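PDB 5BPK: gamma-glutamyltranspeptidase (Ggt) from Helicobacter pylori 26695, which probably transfers or hydrolyses the gamma-glutamyl group of glutathione and related compounds, as an Ntn-hydrolase whose N-terminal residue is the nucleophile. Local coordinates for residues T1-S5 with S15-T19; I20-S26 with L36-E40; M41-I46 with G58-I64; S72-P76 with G94-I98. One frame throughout, in Å; residues are numbered along the deposited sequence.

Contact 1. Residues T1-S5 with S15-T19. With 4UD ((2S)-amino[(5S)-4,5-dihydro-1,2-oxazol-5-yl]acetic acid), chain O.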
loop_
_atom_site.group_PDB
_atom_site.type_symbol
_atom_site.label_atom_id
_atom_site.label_comp_id
_atom_site.label_asym_id
_atom_site.label_seq_id
_atom_site.Cartn_x
_atom_site.Cartn_y
_atom_site.Cartn_z
ATOM N N THR B 1 1.644 2.223 6.011
ATOM C CA THR B 1 0.608 1.917 4.988
ATOM C C THR B 1 -0.580 1.167 5.542
ATOM O O THR B 1 -0.520 0.536 6.595
ATOM C CB THR B 1 1.163 0.995 3.937
ATOM O OG1 THR B 1 2.548 0.780 4.205
ATOM C CG2 THR B 1 0.926 1.544 2.535
ATOM N N THR B 2 -1.670 1.203 4.794
ATOM C CA THR B 2 -2.827 0.393 5.146
ATOM C C THR B 2 -3.620 0.095 3.873
ATOM O O THR B 2 -3.627 0.889 2.939
ATOM C CB THR B 2 -3.691 1.096 6.229
ATOM O OG1 THR B 2 -4.561 0.149 6.858
ATOM C CG2 THR B 2 -4.502 2.261 5.660
ATOM N N HIS B 3 -4.204 -1.102 3.816
ATOM C CA HIS B 3 -4.991 -1.529 2.671
ATOM C C HIS B 3 -6.439 -1.773 3.081
ATOM O O HIS B 3 -6.699 -2.362 4.131
ATOM C CB HIS B 3 -4.449 -2.824 2.044
ATOM C CG HIS B 3 -5.235 -3.231 0.847
ATOM N ND1 HIS B 3 -5.059 -2.621 -0.371
ATOM C CD2 HIS B 3 -6.295 -4.062 0.705
ATOM C CE1 HIS B 3 -5.960 -3.079 -1.220
ATOM N NE2 HIS B 3 -6.716 -3.963 -0.592
ATOM N N TYR B 4 -7.378 -1.359 2.238
ATOM C CA TYR B 4 -8.767 -1.759 2.422
ATOM C C TYR B 4 -9.433 -2.203 1.118
ATOM O O TYR B 4 -9.041 -1.788 0.043
ATOM C CB TYR B 4 -9.536 -0.666 3.151
ATOM C CG TYR B 4 -9.644 0.699 2.499
ATOM C CD1 TYR B 4 -8.713 1.715 2.768
ATOM C CD2 TYR B 4 -10.722 1.004 1.681
ATOM C CE1 TYR B 4 -8.844 2.985 2.194
ATOM C CE2 TYR B 4 -10.863 2.272 1.099
ATOM C CZ TYR B 4 -9.942 3.262 1.375
ATOM O OH TYR B 4 -10.115 4.506 0.806
ATOM N N SER B 5 -10.428 -3.077 1.258
ATOM C CA SER B 5 -11.046 -3.785 0.164
ATOM C C SER B 5 -12.559 -3.688 0.306
ATOM O O SER B 5 -13.097 -3.905 1.405
ATOM C CB SER B 5 -10.622 -5.257 0.181
ATOM O OG SER B 5 -9.227 -5.417 -0.096
ATOM N N SER B 15 -10.179 -1.645 -4.475
ATOM C CA SER B 15 -9.052 -2.099 -3.684
ATOM C C SER B 15 -8.122 -0.900 -3.522
ATOM O O SER B 15 -7.609 -0.377 -4.513
ATOM C CB SER B 15 -8.371 -3.252 -4.408
ATOM O OG SER B 15 -7.463 -3.919 -3.566
ATOM N N VAL B 16 -7.977 -0.421 -2.282
ATOM C CA VAL B 16 -7.260 0.823 -2.008
ATOM C C VAL B 16 -6.095 0.574 -1.055
ATOM O O VAL B 16 -6.302 0.064 0.053
ATOM C CB VAL B 16 -8.165 1.881 -1.358
ATOM C CG1 VAL B 16 -7.362 3.179 -1.119
ATOM C CG2 VAL B 16 -9.428 2.134 -2.202
ATOM N N THR B 17 -4.882 0.897 -1.495
ATOM C CA THR B 17 -3.736 0.962 -0.595
ATOM C C THR B 17 -3.287 2.409 -0.533
ATOM O O THR B 17 -3.046 3.067 -1.575
ATOM C CB THR B 17 -2.553 0.070 -1.028
ATOM O OG1 THR B 17 -3.020 -1.197 -1.507
ATOM C CG2 THR B 17 -1.590 -0.161 0.153
ATOM N N TYR B 18 -3.189 2.938 0.678
ATOM C CA TYR B 18 -2.737 4.321 0.823
ATOM C C TYR B 18 -1.954 4.507 2.115
ATOM O O TYR B 18 -1.900 3.597 2.966
ATOM C CB TYR B 18 -3.906 5.307 0.626
ATOM C CG TYR B 18 -4.789 5.635 1.830
ATOM C CD1 TYR B 18 -5.082 4.692 2.815
ATOM C CD2 TYR B 18 -5.375 6.887 1.944
ATOM C CE1 TYR B 18 -5.885 5.013 3.908
ATOM C CE2 TYR B 18 -6.182 7.219 3.038
ATOM C CZ TYR B 18 -6.427 6.280 4.013
ATOM O OH TYR B 18 -7.210 6.593 5.102
ATOM N N THR B 19 -1.288 5.651 2.243
ATOM C CA THR B 19 -0.153 5.717 3.154
ATOM C C THR B 19 0.429 7.104 3.336
ATOM O O THR B 19 0.270 7.969 2.478
ATOM C CB THR B 19 0.981 4.789 2.620
ATOM O OG1 THR B 19 1.967 4.560 3.636
ATOM C CG2 THR B 19 1.625 5.373 1.364
HETATM C C3 4UD O . 3.301 0.963 3.122
HETATM C C4 4UD O . 4.208 1.943 1.348
HETATM C C5 4UD O . 4.237 2.090 2.859
HETATM C C6 4UD O . 5.473 2.406 0.612
HETATM C C8 4UD O . 5.188 2.260 -0.866
HETATM O O9 4UD O . 4.574 3.106 -1.468
HETATM O O10 4UD O . 5.613 1.166 -1.539
HETATM N N7 4UD O . 5.747 3.822 0.891
HETATM O O2 4UD O . 4.054 0.548 1.101
HETATM N N1 4UD O . 3.262 0.166 2.106
#
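The antiparallel hairpin of strands 2-8 and 13-19 begins at the N-terminal residue of an Ntn-hydrolase subunit, where Thr1 lies beside Thr19 and carries the inhibitor: Thr1 OG1 is bonded covalently to C3 of 4UD at 1.3 Å. From there the strands zip together through four backbone hydrogen bonds, with Thr2 paired to Tyr18 and Tyr4 to Val16, the shortest running from Tyr4 N to Val16 O at 2.8 Å. On the face holding Tyr4, Val16 and Tyr18, Val16 lies alongside Tyr4, its CB over one face of the Tyr4 ring, offset toward the rim and 3.7 Å from the centroid, a CH-pi contact. Tyr4 turns an edge to the Tyr18 ring in an offset edge-to-face pair, planes at 86°. The other face is polar. His3, its CG trans to the backbone N (chi1 -178°), makes a hydrogen bond from ND1 to Thr17 OG1, 2.7 Å, either end of which could donate, while NE2 donates to Ser5 OG, itself bonded to Asn165; imidazole suits the place, using both ring nitrogens at once. Tyr18 OH bonds Gly69 of the partner chain, whose strand extends the sheet beyond 15-19. A nucleophilic threonine leading into a beta strand is characteristic of the Ntn-hydrolase fold.

Contact 2. Residues I20-S26 with L36-E40. With 4UD ((2S)-amino[(5S)-4,5-dihydro-1,2-oxazol-5-yl]acetic acid), chain O.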
loop_
_atom_site.group_PDB
_atom_site.type_symbol
_atom_site.label_atom_id
_atom_site.label_comp_id
_atom_site.label_asym_id
_atom_site.label_seq_id
_atom_site.Cartn_x
_atom_site.Cartn_y
_atom_site.Cartn_z
ATOM N N ILE B 20 1.125 7.271 4.457
ATOM C CA ILE B 20 2.059 8.371 4.661
ATOM C C ILE B 20 3.521 7.863 4.721
ATOM O O ILE B 20 4.426 8.596 5.089
ATOM C CB ILE B 20 1.669 9.231 5.893
ATOM C CG1 ILE B 20 1.341 8.374 7.130
ATOM C CG2 ILE B 20 0.513 10.162 5.527
ATOM C CD1 ILE B 20 1.074 9.221 8.390
ATOM N N ASN B 21 3.697 6.614 4.275
ATOM C CA ASN B 21 4.944 5.852 4.209
ATOM C C ASN B 21 5.296 5.187 5.545
ATOM O O ASN B 21 4.708 4.158 5.877
ATOM C CB ASN B 21 6.112 6.624 3.581
ATOM C CG ASN B 21 7.295 5.722 3.277
ATOM O OD1 ASN B 21 7.139 4.505 3.195
ATOM N ND2 ASN B 21 8.478 6.308 3.124
ATOM N N ALA B 22 6.236 5.739 6.311
ATOM C CA ALA B 22 6.554 5.163 7.612
ATOM C C ALA B 22 5.362 5.285 8.564
ATOM O O ALA B 22 4.389 5.964 8.282
ATOM C CB ALA B 22 7.785 5.835 8.220
ATOM N N SER B 23 5.444 4.583 9.684
ATOM C CA SER B 23 4.487 4.749 10.748
ATOM C C SER B 23 4.514 6.208 11.208
ATOM O O SER B 23 5.555 6.715 11.667
ATOM C CB SER B 23 4.814 3.815 11.905
ATOM O OG SER B 23 3.825 3.894 12.911
ATOM N N TYR B 24 3.364 6.877 11.078
ATOM C CA TYR B 24 3.199 8.314 11.366
ATOM C C TYR B 24 3.969 9.217 10.388
ATOM O O TYR B 24 4.223 10.387 10.670
ATOM C CB TYR B 24 3.497 8.657 12.831
ATOM C CG TYR B 24 2.650 7.865 13.800
ATOM C CD1 TYR B 24 1.339 8.245 14.089
ATOM C CD2 TYR B 24 3.148 6.730 14.419
ATOM C CE1 TYR B 24 0.562 7.522 14.965
ATOM C CE2 TYR B 24 2.379 6.004 15.300
ATOM C CZ TYR B 24 1.085 6.403 15.569
ATOM O OH TYR B 24 0.304 5.679 16.424
ATOM N N GLY B 25 4.296 8.666 9.223
ATOM C CA GLY B 25 4.866 9.436 8.126
ATOM C C GLY B 25 6.179 10.063 8.536
ATOM O O GLY B 25 7.061 9.389 9.106
ATOM N N SER B 26 6.296 11.359 8.258
ATOM C CA SER B 26 7.488 12.129 8.589
ATOM C C SER B 26 7.547 12.520 10.063
ATOM O O SER B 26 8.524 13.130 10.502
ATOM C CB SER B 26 7.524 13.406 7.763
ATOM O OG SER B 26 6.575 14.343 8.244
ATOM N N LEU B 36 -0.732 14.606 9.826
ATOM C CA LEU B 36 0.674 14.280 9.628
ATOM C C LEU B 36 1.073 14.311 8.158
ATOM O O LEU B 36 0.326 13.857 7.291
ATOM C CB LEU B 36 0.974 12.885 10.174
ATOM C CG LEU B 36 1.102 12.781 11.689
ATOM C CD1 LEU B 36 0.851 11.361 12.168
ATOM C CD2 LEU B 36 2.463 13.292 12.163
ATOM N N LEU B 37 2.259 14.845 7.898
ATOM C CA LEU B 37 2.875 14.780 6.569
ATOM C C LEU B 37 3.471 13.401 6.288
ATOM O O LEU B 37 4.018 12.735 7.176
ATOM C CB LEU B 37 3.992 15.818 6.461
ATOM C CG LEU B 37 3.497 17.254 6.425
ATOM C CD1 LEU B 37 4.640 18.178 6.804
ATOM C CD2 LEU B 37 2.893 17.604 5.050
ATOM N N ASN B 38 3.377 12.993 5.033
ATOM C CA ASN B 38 4.065 11.805 4.549
ATOM C C ASN B 38 5.574 11.986 4.547
ATOM O O ASN B 38 6.070 13.117 4.533
ATOM C CB ASN B 38 3.592 11.463 3.136
ATOM C CG ASN B 38 4.017 12.500 2.113
ATOM O OD1 ASN B 38 5.128 12.431 1.578
ATOM N ND2 ASN B 38 3.149 13.489 1.857
ATOM N N ASN B 39 6.303 10.869 4.575
ATOM C CA ASN B 39 7.719 10.881 4.181
ATOM C C ASN B 39 7.923 10.055 2.908
ATOM O O ASN B 39 8.854 9.244 2.788
ATOM C CB ASN B 39 8.680 10.536 5.343
ATOM C CG ASN B 39 8.473 9.147 5.944
ATOM O OD1 ASN B 39 7.514 8.447 5.648
ATOM N ND2 ASN B 39 9.388 8.764 6.833
ATOM N N GLU B 40 7.037 10.291 1.940
ATOM C CA GLU B 40 7.069 9.543 0.687
ATOM C C GLU B 40 8.294 9.859 -0.173
ATOM O O GLU B 40 8.610 9.100 -1.094
ATOM C CB GLU B 40 5.790 9.769 -0.134
ATOM C CG GLU B 40 5.175 8.502 -0.705
ATOM C CD GLU B 40 4.506 7.659 0.376
ATOM O OE1 GLU B 40 3.575 8.169 1.063
ATOM O OE2 GLU B 40 4.915 6.496 0.541
HETATM C C3 4UD O . 3.301 0.963 3.122
HETATM C C4 4UD O . 4.208 1.943 1.348
HETATM C C5 4UD O . 4.237 2.090 2.859
HETATM C C6 4UD O . 5.473 2.406 0.612
HETATM C C8 4UD O . 5.188 2.260 -0.866
HETATM O O9 4UD O . 4.574 3.106 -1.468
HETATM O O10 4UD O . 5.613 1.166 -1.539
HETATM N N7 4UD O . 5.747 3.822 0.891
HETATM O O2 4UD O . 4.054 0.548 1.101
HETATM N N1 4UD O . 3.262 0.166 2.106
#
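Asn21 and Asn39 cross at about a right angle, their amide planes 54° apart, and between them they tie the loop 20-26 to the segment 36-40. The ND2 of Asn21 donates to Asn39 O at 3.0 Å; this oxygen lies in the Asn21 amide plane, while ND2 comes from above the Asn39 carbonyl plane. In return, Asn39 OD1 takes the N-H of Ala22 at 3.1 Å, in plane and on a lone pair. Asn39 can do this because its CG sits between the backbone N and the carbonyl carbon (chi1 61°), folding the amide back toward the loop; its ND2 bonds Glu128 O of the partner chain. An amide suits both places, since it offers a donor and an acceptor at once. With ND2 engaged, Asn21 directs OD1 to the inhibitor amine, N7 of 4UD, at 2.8 Å, and Tyr54 OH also bonds this oxygen. Glu40 OE2 makes a weak bond to the same N7 and a salt bridge to Arg103 of the partner chain. Farther along, Leu37 O accepts Ser26 N at 2.9 Å and Ser26 OG from the same face of its plane. Leu36 CD1 meets the edge of the Tyr24 ring at CD1, 3.7 Å away. An Asx turn, Asn38 OD1 receiving Glu40 N, and a type II turn from Ala22 to Gly25 shape the loops, and Asn21 and Glu40 form part of the amine-binding pocket.

Contact 3. Residues M41-I46 with G58-I64. With 4UD ((2S)-amino[(5S)-4,5-dihydro-1,2-oxazol-5-yl]acetic acid), chain O.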
loop_
_atom_site.group_PDB
_atom_site.type_symbol
_atom_site.label_atom_id
_atom_site.label_comp_id
_atom_site.label_asym_id
_atom_site.label_seq_id
_atom_site.Cartn_x
_atom_site.Cartn_y
_atom_site.Cartn_z
ATOM N N MET B 41 8.994 10.957 0.102
ATOM C CA MET B 41 10.209 11.250 -0.680
ATOM C C MET B 41 11.280 10.173 -0.541
ATOM O O MET B 41 12.088 10.010 -1.444
ATOM C CB MET B 41 10.787 12.630 -0.349
ATOM C CG MET B 41 9.837 13.787 -0.680
ATOM S SD MET B 41 9.485 14.010 -2.450
ATOM C CE MET B 41 11.026 14.754 -3.013
ATOM N N ASP B 42 11.282 9.428 0.566
ATOM C CA ASP B 42 12.222 8.301 0.743
ATOM C C ASP B 42 11.960 7.108 -0.202
ATOM O O ASP B 42 12.756 6.171 -0.262
ATOM C CB ASP B 42 12.226 7.803 2.197
ATOM C CG ASP B 42 13.378 6.844 2.482
ATOM O OD1 ASP B 42 14.546 7.301 2.449
ATOM O OD2 ASP B 42 13.119 5.635 2.717
ATOM N N ASP B 43 10.827 7.103 -0.893
ATOM C CA ASP B 43 10.584 6.078 -1.902
ATOM C C ASP B 43 11.281 6.374 -3.228
ATOM O O ASP B 43 11.327 5.503 -4.089
ATOM C CB ASP B 43 9.091 5.857 -2.118
ATOM C CG ASP B 43 8.468 4.948 -1.068
ATOM O OD1 ASP B 43 9.181 4.408 -0.195
ATOM O OD2 ASP B 43 7.237 4.779 -1.128
ATOM N N PHE B 44 11.807 7.585 -3.398
ATOM C CA PHE B 44 12.765 7.861 -4.488
ATOM C C PHE B 44 14.111 7.229 -4.164
ATOM O O PHE B 44 14.440 6.988 -2.998
ATOM C CB PHE B 44 13.005 9.360 -4.683
ATOM C CG PHE B 44 11.892 10.087 -5.394
ATOM C CD1 PHE B 44 11.650 9.859 -6.743
ATOM C CD2 PHE B 44 11.104 11.020 -4.723
ATOM C CE1 PHE B 44 10.644 10.534 -7.414
ATOM C CE2 PHE B 44 10.103 11.709 -5.390
ATOM C CZ PHE B 44 9.865 11.458 -6.739
ATOM N N SER B 45 14.906 7.002 -5.202
ATOM C CA SER B 45 16.333 6.795 -5.015
ATOM C C SER B 45 16.944 8.175 -4.810
ATOM O O SER B 45 16.953 9.000 -5.729
ATOM C CB SER B 45 16.961 6.086 -6.213
ATOM O OG SER B 45 18.356 5.939 -6.018
ATOM N N ILE B 46 17.420 8.438 -3.593
ATOM C CA ILE B 46 17.988 9.743 -3.251
ATOM C C ILE B 46 19.485 9.850 -3.595
ATOM O O ILE B 46 20.047 10.943 -3.596
ATOM C CB ILE B 46 17.715 10.118 -1.769
ATOM C CG1 ILE B 46 18.468 9.203 -0.793
ATOM C CG2 ILE B 46 16.207 10.078 -1.487
ATOM C CD1 ILE B 46 18.253 9.578 0.649
ATOM N N GLY B 58 17.912 1.900 -6.276
ATOM C CA GLY B 58 17.599 2.392 -7.600
ATOM C C GLY B 58 18.712 3.192 -8.214
ATOM O O GLY B 58 19.837 3.233 -7.700
ATOM N N GLY B 59 18.379 3.839 -9.320
ATOM C CA GLY B 59 19.333 4.654 -10.065
ATOM C C GLY B 59 18.597 5.776 -10.761
ATOM O O GLY B 59 17.938 6.589 -10.109
ATOM N N ASP B 60 18.674 5.806 -12.084
ATOM C CA ASP B 60 18.072 6.888 -12.860
ATOM C C ASP B 60 16.545 6.825 -12.922
ATOM O O ASP B 60 15.864 7.847 -12.830
ATOM C CB ASP B 60 18.633 6.889 -14.284
ATOM C CG ASP B 60 20.043 7.454 -14.371
ATOM O OD1 ASP B 60 20.477 8.205 -13.465
ATOM O OD2 ASP B 60 20.705 7.165 -15.382
ATOM N N ALA B 61 16.000 5.627 -13.077
ATOM C CA ALA B 61 14.577 5.492 -13.339
ATOM C C ALA B 61 13.748 6.063 -12.190
ATOM O O ALA B 61 12.719 6.687 -12.428
ATOM C CB ALA B 61 14.216 4.033 -13.622
ATOM N N ASN B 62 14.213 5.867 -10.953
ATOM C CA ASN B 62 13.502 6.357 -9.761
ATOM C C ASN B 62 14.226 7.506 -9.041
ATOM O O ASN B 62 14.068 7.706 -7.823
ATOM C CB ASN B 62 13.234 5.194 -8.801
ATOM C CG ASN B 62 12.273 5.571 -7.674
ATOM O OD1 ASN B 62 11.304 6.336 -7.868
ATOM N ND2 ASN B 62 12.533 5.027 -6.486
ATOM N N ALA B 63 15.008 8.273 -9.796
ATOM C CA ALA B 63 15.616 9.492 -9.273
ATOM C C ALA B 63 14.569 10.601 -9.093
ATOM O O ALA B 63 13.500 10.613 -9.733
ATOM C CB ALA B 63 16.744 9.975 -10.211
ATOM N N ILE B 64 14.897 11.563 -8.251
ATOM C CA ILE B 64 14.010 12.687 -7.988
ATOM C C ILE B 64 14.019 13.680 -9.150
ATOM O O ILE B 64 15.083 14.021 -9.679
ATOM C CB ILE B 64 14.432 13.450 -6.705
ATOM C CG1 ILE B 64 14.331 12.541 -5.478
ATOM C CG2 ILE B 64 13.585 14.714 -6.538
ATOM C CD1 ILE B 64 15.034 13.082 -4.247
HETATM C C3 4UD O . 3.301 0.963 3.122
HETATM C C4 4UD O . 4.208 1.943 1.348
HETATM C C5 4UD O . 4.237 2.090 2.859
HETATM C C6 4UD O . 5.473 2.406 0.612
HETATM C C8 4UD O . 5.188 2.260 -0.866
HETATM O O9 4UD O . 4.574 3.106 -1.468
HETATM O O10 4UD O . 5.613 1.166 -1.539
HETATM N N7 4UD O . 5.747 3.822 0.891
HETATM O O2 4UD O . 4.054 0.548 1.101
HETATM N N1 4UD O . 3.262 0.166 2.106
HETATM O O HOH W 1 17.456 11.521 -6.867
HETATM O O HOH W 2 19.103 3.696 -4.507
HETATM O O HOH W 3 19.413 7.413 -8.015
#
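Asn62 grips the segment 41-46 with two groups. Its ND2 donates to Asp43 O at 2.7 Å, in the amide plane and on a lone pair of the carbonyl, while its backbone O accepts Ser45 N at 2.8 Å. The Asn62 CG is trans to the backbone N (chi1 -169°), which carries the amide across to Asp43; its OD1 is held in turn by Leu71 N. Beside this polar clamp, Ile64 lays its CA over one face of the Phe44 ring, 4.1 Å from the centroid, and brings CG1 to within 3.5 Å of Phe44 CG, the side chains crossing at about a right angle. Ser45 faces the glycines through water: its OG meets one water that accepts Gly58 N and another that donates to Gly59 O. Lacking a side chain, Gly58 can approach Ser45 CB without crowding it. A third water links Ser45 O to Ile64 N. The grip on the Asp43 carbonyl is consistent with a fixed position for its carboxylate, whose OD2 accepts a hydrogen bond from N7 of 4UD at 2.7 Å. The chemistry is consistent with a site suited to a positively charged amino group, whose charge the carboxylate, shared with Arg103 of the partner chain, would partly offset.

Contact 4. Residues S72-P76 with G94-I98. With 4UD ((2S)-amino[(5S)-4,5-dihydro-1,2-oxazol-5-yl]acetic acid), chain O.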
loop_
_atom_site.group_PDB
_atom_site.type_symbol
_atom_site.label_atom_id
_atom_site.label_comp_id
_atom_site.label_asym_id
_atom_site.label_seq_id
_atom_site.Cartn_x
_atom_site.Cartn_y
_atom_site.Cartn_z
ATOM N N SER B 72 6.437 3.248 -6.059
ATOM C CA SER B 72 5.794 2.495 -4.982
ATOM C C SER B 72 5.917 0.982 -5.212
ATOM O O SER B 72 6.217 0.524 -6.317
ATOM C CB SER B 72 4.309 2.862 -4.924
ATOM O OG SER B 72 3.659 2.281 -3.791
ATOM N N SER B 73 5.666 0.229 -4.146
ATOM C CA SER B 73 5.462 -1.220 -4.204
ATOM C C SER B 73 4.007 -1.606 -3.959
ATOM O O SER B 73 3.668 -2.791 -3.976
ATOM C CB SER B 73 6.325 -1.920 -3.147
ATOM O OG SER B 73 7.707 -1.681 -3.332
ATOM N N MET B 74 3.148 -0.619 -3.708
ATOM C CA MET B 74 1.740 -0.902 -3.387
ATOM C C MET B 74 1.037 -1.630 -4.537
ATOM O O MET B 74 1.173 -1.256 -5.716
ATOM C CB MET B 74 0.987 0.364 -2.964
ATOM C CG MET B 74 1.488 0.919 -1.610
ATOM S SD MET B 74 0.558 2.289 -0.912
ATOM C CE MET B 74 1.086 3.675 -1.912
ATOM N N SER B 75 0.322 -2.686 -4.171
ATOM C CA SER B 75 -0.239 -3.636 -5.125
ATOM C C SER B 75 -1.722 -3.906 -4.871
ATOM O O SER B 75 -2.131 -5.069 -4.735
ATOM C CB SER B 75 0.517 -4.957 -5.035
ATOM O OG SER B 75 1.902 -4.770 -5.234
ATOM N N PRO B 76 -2.539 -2.839 -4.800
ATOM C CA PRO B 76 -3.969 -3.117 -4.685
ATOM C C PRO B 76 -4.396 -3.881 -5.920
ATOM O O PRO B 76 -4.027 -3.509 -7.039
ATOM C CB PRO B 76 -4.608 -1.734 -4.607
ATOM C CG PRO B 76 -3.624 -0.812 -5.289
ATOM C CD PRO B 76 -2.260 -1.401 -4.980
ATOM N N GLY B 94 5.700 -2.095 2.449
ATOM C CA GLY B 94 6.765 -1.614 1.569
ATOM C C GLY B 94 7.183 -2.676 0.569
ATOM O O GLY B 94 6.367 -3.191 -0.170
ATOM N N SER B 95 8.470 -3.012 0.555
ATOM C CA SER B 95 8.974 -4.033 -0.355
ATOM C C SER B 95 8.266 -5.395 -0.212
ATOM O O SER B 95 8.209 -6.168 -1.174
ATOM C CB SER B 95 10.457 -4.229 -0.108
ATOM O OG SER B 95 10.653 -4.565 1.259
ATOM N N ARG B 96 7.734 -5.694 0.971
ATOM C CA ARG B 96 7.079 -6.986 1.211
ATOM C C ARG B 96 5.665 -7.063 0.625
ATOM O O ARG B 96 5.087 -8.136 0.580
ATOM C CB ARG B 96 7.030 -7.324 2.712
ATOM C CG ARG B 96 8.310 -7.902 3.282
ATOM C CD ARG B 96 9.437 -6.911 3.417
ATOM N NE ARG B 96 9.137 -5.824 4.343
ATOM C CZ ARG B 96 10.024 -4.906 4.735
ATOM N NH1 ARG B 96 11.286 -4.951 4.310
ATOM N NH2 ARG B 96 9.653 -3.952 5.573
ATOM N N ILE B 97 5.117 -5.942 0.162
ATOM C CA ILE B 97 3.747 -5.937 -0.358
ATOM C C ILE B 97 3.589 -6.934 -1.498
ATOM O O ILE B 97 2.642 -7.731 -1.509
ATOM C CB ILE B 97 3.316 -4.551 -0.846
ATOM C CG1 ILE B 97 3.180 -3.608 0.350
ATOM C CG2 ILE B 97 1.979 -4.645 -1.613
ATOM C CD1 ILE B 97 2.904 -2.187 -0.034
ATOM N N ILE B 98 4.520 -6.880 -2.454
ATOM C CA ILE B 98 4.384 -7.634 -3.692
ATOM C C ILE B 98 4.318 -9.114 -3.372
ATOM O O ILE B 98 3.452 -9.845 -3.885
ATOM C CB ILE B 98 5.552 -7.365 -4.654
ATOM C CG1 ILE B 98 5.586 -5.881 -5.028
ATOM C CG2 ILE B 98 5.435 -8.242 -5.891
ATOM C CD1 ILE B 98 6.857 -5.455 -5.688
HETATM C C3 4UD O . 3.301 0.963 3.122
HETATM C C4 4UD O . 4.208 1.943 1.348
HETATM C C5 4UD O . 4.237 2.090 2.859
HETATM C C6 4UD O . 5.473 2.406 0.612
HETATM C C8 4UD O . 5.188 2.260 -0.866
HETATM O O9 4UD O . 4.574 3.106 -1.468
HETATM O O10 4UD O . 5.613 1.166 -1.539
HETATM N N7 4UD O . 5.747 3.822 0.891
HETATM O O2 4UD O . 4.054 0.548 1.101
HETATM N N1 4UD O . 3.262 0.166 2.106
#
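Ser72 OG is gripped by two partners: it donates to the inhibitor carboxylate, O9 of 4UD, at 2.6 Å, and accepts Met74 N at 2.9 Å, closing an ST turn. The turn lies in the loop ahead of strand 77-81 and faces the start of helix 96-109, so the two segments form a wall of the inhibitor pocket. Serine suits positions 72 and 75, where a short hydroxyl reaches ligand and Met74 N in one case and Ser73 O in the other. Ser73 N donates nearly straight to the other carboxylate oxygen, O10, at 2.8 Å. Both carboxylate oxygens are therefore fixed, and this should hold the group's rotation. Across the contact the segments meet by van der Waals packing, without a direct hydrogen bond. Ile97 rests its CG2 against Ser73 O and Ser75 N, and Ser75 OG is turned back to donate to Ser73 O at 2.9 Å. With CG1 trans to the carbonyl carbon (chi1 -68°) and an extended chain, Ile97 reaches CD1 to the inhibitor ring. Ser284 and Ser283 of the partner chain bond Ser72 O and Met74 O. Met74 starts out away from the helix, yet its CG touches Ile97 CD1 at 3.8 Å.

Overall arrangement
The four contacts follow one another along the chain, each closing before the next opens, and all of them touch the inhibitor. Contact 1 is the hairpin 2-8/13-19; contacts 2 and 3 lie in the long loop region between strands 13-19 and 77-81; contact 4 joins the end of that region to helix 96-109. Contacts 1 and 4 are closest, their centres about 10 Å apart, and Met74 packs on Thr1 and Thr17. Contacts 1 and 3 are farthest, about 22 Å between centres. The pocket is thus assembled from the nucleophile, amine-binding loops and carboxylate-binding turn, and Arg103 of the partner chain completes it.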